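Local coordinates for protein dTDP-4-dehydrorhamnose reductase (Sulfolobus tokodaii, PDB 2GGS) that binds NADPH and probably uses it to reduce dTDP-4-dehydrorhamnose to dTDP-rhamnose, at residues Thr151-Arg156 and Tyr181-Ala186; Ile205-Glu210 and Leu250-Arg256. All blocks are in the same frame, centred on the assembly; numbering follows the deposited sequence.

Contact 1: residues Thr151-Arg156 and Tyr181-Ala186. With NDP (NADPH dihydro-nicotinamide-adenine-dinucleotide phosphate), chain C.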
loop_
_atom_site.group_PDB
_atom_site.type_symbol
_atom_site.label_atom_id
_atom_site.label_comp_id
_atom_site.label_asym_id
_atom_site.label_seq_id
_atom_site.Cartn_x
_atom_site.Cartn_y
_atom_site.Cartn_z
ATOM N N THR A 151 -3.500 -4.550 -1.454
ATOM C CA THR A 151 -4.124 -3.369 -2.085
ATOM C C THR A 151 -3.350 -3.008 -3.357
ATOM O O THR A 151 -2.324 -3.643 -3.683
ATOM C CB THR A 151 -4.274 -2.222 -1.081
ATOM O OG1 THR A 151 -5.138 -1.192 -1.588
ATOM C CG2 THR A 151 -2.936 -1.630 -0.732
ATOM N N SER A 152 -3.836 -1.997 -4.064
ATOM C CA SER A 152 -3.332 -1.682 -5.401
ATOM C C SER A 152 -3.298 -0.168 -5.582
ATOM O O SER A 152 -4.270 0.503 -5.275
ATOM C CB SER A 152 -4.255 -2.314 -6.448
ATOM O OG SER A 152 -3.923 -1.912 -7.755
ATOM N N GLY A 153 -2.193 0.361 -6.116
ATOM C CA GLY A 153 -2.203 1.723 -6.648
ATOM C C GLY A 153 -2.638 2.784 -5.659
ATOM O O GLY A 153 -3.352 3.722 -6.002
ATOM N N ILE A 154 -2.173 2.690 -4.404
ATOM C CA ILE A 154 -2.486 3.729 -3.428
ATOM C C ILE A 154 -2.050 5.082 -3.937
ATOM O O ILE A 154 -0.879 5.263 -4.306
ATOM C CB ILE A 154 -1.800 3.509 -2.051
ATOM C CG1 ILE A 154 -2.199 2.150 -1.446
ATOM C CG2 ILE A 154 -2.184 4.635 -1.080
ATOM C CD1 ILE A 154 -1.465 1.862 -0.095
ATOM N N PHE A 155 -2.971 6.040 -3.885
ATOM C CA PHE A 155 -2.636 7.412 -4.287
ATOM C C PHE A 155 -3.101 8.483 -3.327
ATOM O O PHE A 155 -4.146 8.400 -2.705
ATOM C CB PHE A 155 -3.095 7.713 -5.713
ATOM C CG PHE A 155 -4.618 7.753 -5.874
ATOM C CD1 PHE A 155 -5.296 6.607 -6.273
ATOM C CD2 PHE A 155 -5.330 8.927 -5.653
ATOM C CE1 PHE A 155 -6.695 6.606 -6.415
ATOM C CE2 PHE A 155 -6.745 8.955 -5.819
ATOM C CZ PHE A 155 -7.420 7.796 -6.199
ATOM N N ARG A 156 -2.262 9.517 -3.158
ATOM C CA ARG A 156 -2.568 10.625 -2.288
ATOM C C ARG A 156 -1.734 11.770 -2.861
ATOM O O ARG A 156 -2.138 12.384 -3.857
ATOM C CB ARG A 156 -2.206 10.320 -0.830
ATOM C CG ARG A 156 -2.623 11.404 0.147
ATOM C CD ARG A 156 -2.204 11.100 1.578
ATOM N NE ARG A 156 -2.564 12.210 2.432
ATOM C CZ ARG A 156 -1.815 13.304 2.574
ATOM N NH1 ARG A 156 -0.652 13.398 1.937
ATOM N NH2 ARG A 156 -2.225 14.307 3.346
ATOM N N TYR A 181 -4.750 -1.841 -13.330
ATOM C CA TYR A 181 -4.887 -2.218 -11.941
ATOM C C TYR A 181 -6.110 -1.711 -11.190
ATOM O O TYR A 181 -7.129 -1.421 -11.820
ATOM C CB TYR A 181 -3.565 -1.612 -11.328
ATOM C CG TYR A 181 -3.469 -0.057 -11.265
ATOM C CD1 TYR A 181 -4.036 0.767 -12.267
ATOM C CD2 TYR A 181 -2.766 0.567 -10.232
ATOM C CE1 TYR A 181 -3.970 2.158 -12.204
ATOM C CE2 TYR A 181 -2.658 1.968 -10.168
ATOM C CZ TYR A 181 -3.264 2.766 -11.152
ATOM O OH TYR A 181 -3.190 4.142 -11.045
ATOM N N SER A 182 -6.028 -1.603 -9.854
ATOM C CA SER A 182 -7.196 -1.241 -9.078
ATOM C C SER A 182 -6.912 -0.104 -8.048
ATOM O O SER A 182 -6.954 -0.326 -6.840
ATOM C CB SER A 182 -7.781 -2.489 -8.371
ATOM O OG SER A 182 -6.763 -3.226 -7.784
ATOM N N PRO A 183 -6.682 1.116 -8.550
ATOM C CA PRO A 183 -6.189 2.187 -7.679
ATOM C C PRO A 183 -7.219 2.569 -6.608
ATOM O O PRO A 183 -8.420 2.672 -6.900
ATOM C CB PRO A 183 -5.959 3.352 -8.652
ATOM C CG PRO A 183 -6.912 3.054 -9.827
ATOM C CD PRO A 183 -6.821 1.560 -9.956
ATOM N N ILE A 184 -6.759 2.765 -5.375
ATOM C CA ILE A 184 -7.586 3.225 -4.280
ATOM C C ILE A 184 -6.910 4.435 -3.661
ATOM O O ILE A 184 -5.667 4.462 -3.544
ATOM C CB ILE A 184 -7.795 2.061 -3.237
ATOM C CG1 ILE A 184 -8.794 2.423 -2.113
ATOM C CG2 ILE A 184 -6.378 1.528 -2.691
ATOM C CD1 ILE A 184 -9.161 1.216 -1.250
ATOM N N SER A 185 -7.680 5.448 -3.283
ATOM C CA SER A 185 -7.087 6.594 -2.568
ATOM C C SER A 185 -6.618 6.164 -1.204
ATOM O O SER A 185 -7.199 5.269 -0.571
ATOM C CB SER A 185 -8.043 7.764 -2.403
ATOM O OG SER A 185 -9.172 7.372 -1.642
ATOM N N ALA A 186 -5.536 6.791 -0.730
ATOM C CA ALA A 186 -5.143 6.492 0.636
ATOM C C ALA A 186 -6.263 6.656 1.644
ATOM O O ALA A 186 -6.356 5.853 2.568
ATOM C CB ALA A 186 -3.906 7.347 1.042
HETATM P PA NDP C . 4.801 5.429 1.011
HETATM O O1A NDP C . 5.931 5.296 0.077
HETATM O O2A NDP C . 4.063 6.708 0.887
HETATM O O5B NDP C . 5.256 5.268 2.515
HETATM C C5B NDP C . 6.296 4.371 2.864
HETATM C C4B NDP C . 6.412 4.458 4.364
HETATM O O4B NDP C . 7.349 3.460 4.776
HETATM C C3B NDP C . 6.869 5.822 4.857
HETATM O O3B NDP C . 6.136 6.147 6.008
HETATM C C2B NDP C . 8.332 5.539 5.220
HETATM O O2B NDP C . 8.707 6.401 6.252
HETATM C C1B NDP C . 8.210 4.102 5.705
HETATM N N9A NDP C . 9.512 3.428 5.702
HETATM C C8A NDP C . 10.244 3.052 4.616
HETATM N N7A NDP C . 11.402 2.483 5.058
HETATM C C5A NDP C . 11.386 2.510 6.401
HETATM C C6A NDP C . 12.306 2.084 7.367
HETATM N N6A NDP C . 13.527 1.611 6.992
HETATM N N1A NDP C . 11.971 2.296 8.677
HETATM C C2A NDP C . 10.779 2.883 9.086
HETATM N N3A NDP C . 9.892 3.312 8.129
HETATM C C4A NDP C . 10.207 3.127 6.826
HETATM O O3 NDP C . 3.930 4.090 0.730
HETATM P PN NDP C . 2.313 3.968 0.696
HETATM O O1N NDP C . 1.646 4.655 1.779
HETATM O O2N NDP C . 2.001 4.273 -0.719
HETATM O O5D NDP C . 2.180 2.381 0.848
HETATM C C5D NDP C . 1.676 1.813 2.053
HETATM C C4D NDP C . 1.704 0.291 2.008
HETATM O O4D NDP C . 0.900 -0.132 0.931
HETATM C C3D NDP C . 3.086 -0.314 1.776
HETATM O O3D NDP C . 3.055 -1.526 2.480
HETATM C C2D NDP C . 3.125 -0.578 0.291
HETATM O O2D NDP C . 4.054 -1.606 -0.007
HETATM C C1D NDP C . 1.650 -0.995 0.072
HETATM N N1N NDP C . 1.258 -0.800 -1.329
HETATM C C2N NDP C . 1.542 0.407 -1.910
HETATM C C3N NDP C . 1.043 0.749 -3.158
HETATM C C7N NDP C . 1.387 2.084 -3.735
HETATM O O7N NDP C . 1.082 2.338 -5.087
HETATM N N7N NDP C . 1.985 3.000 -2.976
HETATM C C4N NDP C . 0.169 -0.221 -3.932
HETATM C C5N NDP C . -0.063 -1.538 -3.231
HETATM C C6N NDP C . 0.483 -1.753 -1.960
HETATM P P2B NDP C . 9.651 7.739 5.983
HETATM O O1X NDP C . 9.400 8.533 7.201
HETATM O O2X NDP C . 9.209 8.399 4.721
HETATM O O3X NDP C . 11.135 7.317 5.829
HETATM O O HOH W 1 -2.424 4.865 -8.561
#
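Phe155 and Ser185 form a single beta bridge between two loops of the Rossmann fold, one leaving parallel strand 147-151 on the nicotinamide side of the NADPH site, the other leading into helix 186-199. Its two bonds are backbone to backbone: Phe155 N donates to Ile184 O at 3.1 Å, and Ala186 N to Phe155 O at 2.9 Å, nearly straight at 166°. Ile184 O also receives a CA-H...O contact from Ile154. Beyond the bridge, Ile184 N gives only a weak bond to Ser152 O, which the CA of Pro183 approaches as well. Ser152 turns its hydroxyl anti to the backbone N (chi1 173°), where OG accepts from Ser182 N at 3.0 Å and also bonds Asp108. The OG of Ser182 is in turn bonded to Leu250 N. The side chains of Thr151 and Ile184 cross at about a right angle, OG1 against CG2, and the same OG1 is hydrogen-bonded to Val207 O. Gly153 O is served by a water that also bonds Tyr181 OH at 2.7 Å. Phe155 has its CG between the backbone N and carbonyl carbon (chi1 68°), which brings the ring back over the bridge, with Ser185 CA above the centre of one face in a CH-pi contact. Ser185 itself is the N-cap of helix 186-199, its OG bonded to Lys188 N and Asp267. On the cofactor side residues 151-154 lie against the nicotinamide and its ribose: Gly153 N is 3.3 Å from NDP C4N, and Thr151 O is 3.1 Å from NDP C5N.

Contact 2: residues Ile205-Glu210 and Leu250-Arg256; sequences IHVAGE and LDSSRAR
The imidazole of His206 has Leu250 over one face, with CD1 4.1 Å above the ring plane and offset toward the rim, while the carbonyl of Asp251 comes to the ring edge near its plane. That carbonyl receives only a weak bond from His206 ND1 at 3.4 Å; the stronger partner of the ring is Arg150, at NE2. The second flat group, the guanidinium of Arg256, has Glu210 OE2 and a water near its plane at the edge, but the salt bridge is made by the other oxygen, OE1, to NH2 at 3.0 Å. The carboxylate plane is turned 61° from that of the guanidinium. Glu210 gets there by a bend at chi2 (-97°), whereas the arginine reaches out extended from CG to NE. One water joins Glu210 OE1 to Arg256 NH1, another Arg256 NH2 to Ala208 O.

The contact docks the start of helix 253-258 on the end of 203-206, an edge strand of the parallel Rossmann sheet. Ser252 is the N-cap residue, but its OG makes no capping bond and turns to segment 205-210, accepting from Ala208 N at 2.9 Å. Asp251 OD1 takes Ser253 N nearly along its C-O axis in an Asx turn, and Ser253 OG at its syn lone pair. Ala255 packs its methyl against Ile205 CD1, at 3.8 Å, and Val207 CG2. A water accepts from Ala255 N and donates to His206 O; another donates to Leu250 O and bonds Ser252 OG. Several backbone carbonyls here, of His206, Ala208 and Leu250, are reached by waters, and between the two segments the one salt bridge lies at the more exposed end, where solvent would probably weaken the attraction.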
loop_
_atom_site.group_PDB
_atom_site.type_symbol
_atom_site.label_atom_id
_atom_site.label_comp_id
_atom_site.label_asym_id
_atom_site.label_seq_id
_atom_site.Cartn_x
_atom_site.Cartn_y
_atom_site.Cartn_z
ATOM N N ILE A 205 -7.073 -10.523 2.954
ATOM C CA ILE A 205 -8.249 -9.808 2.411
ATOM C C ILE A 205 -7.764 -8.804 1.380
ATOM O O ILE A 205 -6.742 -8.159 1.600
ATOM C CB ILE A 205 -9.151 -9.158 3.506
ATOM C CG1 ILE A 205 -10.484 -8.609 2.946
ATOM C CG2 ILE A 205 -8.416 -8.009 4.232
ATOM C CD1 ILE A 205 -11.445 -8.145 4.065
ATOM N N HIS A 206 -8.461 -8.730 0.252
ATOM C CA HIS A 206 -8.160 -7.726 -0.783
ATOM C C HIS A 206 -9.012 -6.506 -0.588
ATOM O O HIS A 206 -10.253 -6.606 -0.534
ATOM C CB HIS A 206 -8.395 -8.277 -2.192
ATOM C CG HIS A 206 -7.384 -9.294 -2.606
ATOM N ND1 HIS A 206 -7.435 -9.949 -3.812
ATOM C CD2 HIS A 206 -6.290 -9.775 -1.955
ATOM C CE1 HIS A 206 -6.406 -10.785 -3.896
ATOM N NE2 HIS A 206 -5.676 -10.664 -2.799
ATOM N N VAL A 207 -8.384 -5.340 -0.501
ATOM C CA VAL A 207 -9.129 -4.080 -0.403
ATOM C C VAL A 207 -8.508 -3.101 -1.427
ATOM O O VAL A 207 -7.475 -2.495 -1.161
ATOM C CB VAL A 207 -9.110 -3.460 1.031
ATOM C CG1 VAL A 207 -9.960 -2.216 1.083
ATOM C CG2 VAL A 207 -9.578 -4.456 2.105
ATOM N N ALA A 208 -9.132 -2.958 -2.603
ATOM C CA ALA A 208 -8.640 -2.047 -3.638
ATOM C C ALA A 208 -9.786 -1.504 -4.498
ATOM O O ALA A 208 -10.960 -1.763 -4.195
ATOM C CB ALA A 208 -7.593 -2.732 -4.509
ATOM N N GLY A 209 -9.435 -0.748 -5.529
ATOM C CA GLY A 209 -10.417 0.012 -6.311
ATOM C C GLY A 209 -11.012 -0.813 -7.442
ATOM O O GLY A 209 -10.864 -2.001 -7.489
ATOM N N GLU A 210 -11.712 -0.148 -8.351
ATOM C CA GLU A 210 -12.266 -0.819 -9.528
ATOM C C GLU A 210 -11.159 -0.981 -10.568
ATOM O O GLU A 210 -10.265 -0.124 -10.690
ATOM C CB GLU A 210 -13.405 0.036 -10.111
ATOM C CG GLU A 210 -14.566 0.266 -9.176
ATOM C CD GLU A 210 -15.702 -0.716 -9.432
ATOM O OE1 GLU A 210 -16.683 -0.679 -8.668
ATOM O OE2 GLU A 210 -15.597 -1.546 -10.368
ATOM N N LEU A 250 -7.272 -6.339 -8.586
ATOM C CA LEU A 250 -7.718 -7.249 -7.513
ATOM C C LEU A 250 -9.219 -7.412 -7.475
ATOM O O LEU A 250 -9.958 -6.476 -7.753
ATOM C CB LEU A 250 -7.268 -6.746 -6.133
ATOM C CG LEU A 250 -5.761 -6.532 -6.012
ATOM C CD1 LEU A 250 -5.557 -6.121 -4.513
ATOM C CD2 LEU A 250 -5.025 -7.820 -6.391
ATOM N N ASP A 251 -9.640 -8.616 -7.113
ATOM C CA ASP A 251 -11.039 -8.896 -6.830
ATOM C C ASP A 251 -11.261 -8.679 -5.345
ATOM O O ASP A 251 -10.718 -9.421 -4.525
ATOM C CB ASP A 251 -11.392 -10.321 -7.290
ATOM C CG ASP A 251 -12.844 -10.685 -6.987
ATOM O OD1 ASP A 251 -13.543 -9.940 -6.284
ATOM O OD2 ASP A 251 -13.277 -11.759 -7.432
ATOM N N SER A 252 -11.960 -7.600 -5.005
ATOM C CA SER A 252 -12.215 -7.233 -3.599
ATOM C C SER A 252 -13.637 -7.626 -3.183
ATOM O O SER A 252 -14.190 -7.032 -2.263
ATOM C CB SER A 252 -11.979 -5.729 -3.326
ATOM O OG SER A 252 -10.610 -5.333 -3.536
ATOM N N SER A 253 -14.213 -8.636 -3.850
ATOM C CA SER A 253 -15.625 -9.005 -3.549
ATOM C C SER A 253 -15.848 -9.343 -2.090
ATOM O O SER A 253 -16.872 -8.946 -1.518
ATOM C CB SER A 253 -16.123 -10.139 -4.456
ATOM O OG SER A 253 -16.048 -9.762 -5.827
ATOM N N ARG A 254 -14.898 -10.054 -1.461
ATOM C CA ARG A 254 -15.069 -10.441 -0.058
ATOM C C ARG A 254 -15.203 -9.225 0.840
ATOM O O ARG A 254 -16.044 -9.183 1.740
ATOM C CB ARG A 254 -13.951 -11.367 0.429
ATOM C CG ARG A 254 -13.920 -12.724 -0.292
ATOM C CD ARG A 254 -13.232 -13.752 0.580
ATOM N NE ARG A 254 -13.118 -15.038 -0.105
ATOM C CZ ARG A 254 -13.555 -16.196 0.376
ATOM N NH1 ARG A 254 -14.151 -16.244 1.572
ATOM N NH2 ARG A 254 -13.390 -17.316 -0.338
ATOM N N ALA A 255 -14.330 -8.232 0.617
ATOM C CA ALA A 255 -14.321 -7.040 1.430
ATOM C C ALA A 255 -15.549 -6.179 1.186
ATOM O O ALA A 255 -16.017 -5.499 2.101
ATOM C CB ALA A 255 -13.017 -6.208 1.174
ATOM N N ARG A 256 -16.039 -6.190 -0.052
ATOM C CA ARG A 256 -17.243 -5.447 -0.413
ATOM C C ARG A 256 -18.417 -6.000 0.360
ATOM O O ARG A 256 -19.250 -5.223 0.766
ATOM C CB ARG A 256 -17.528 -5.475 -1.908
ATOM C CG ARG A 256 -16.601 -4.608 -2.734
ATOM C CD ARG A 256 -17.217 -4.328 -4.111
ATOM N NE ARG A 256 -16.226 -3.855 -5.099
ATOM C CZ ARG A 256 -16.529 -3.484 -6.341
ATOM N NH1 ARG A 256 -17.796 -3.543 -6.761
ATOM N NH2 ARG A 256 -15.574 -3.058 -7.164
HETATM O O HOH W 2 -11.846 -8.758 -0.808
HETATM O O HOH W 3 -13.321 -3.200 -5.574
HETATM O O HOH W 4 -10.244 -4.356 -5.994
HETATM O O HOH W 5 -10.590 -4.610 -9.631
HETATM O O HOH W 6 -18.802 -2.041 -9.152
#

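Both contacts are largely buried and adjoin at the carboxyl ends of neighbouring parallel strands, 147-151 and 203-206, with centres about 11 Å apart. Contact 1 is the more central and touches the cofactor; contact 2 lies farther out, and its Glu210-Arg256 end reaches solvent. Besides the threonine bond of contact 1, they are stitched together by the probable bond Gly209 N to Ser182 O, while Ala208 packs against Ser152. Each uses a serine hydroxyl as acceptor of a backbone N-H, but contact 1 adds direct backbone-to-backbone bonds, while contact 2 adds several waters and a salt bridge. Each also adjoins the start of a helix, 186-199 or 253-258.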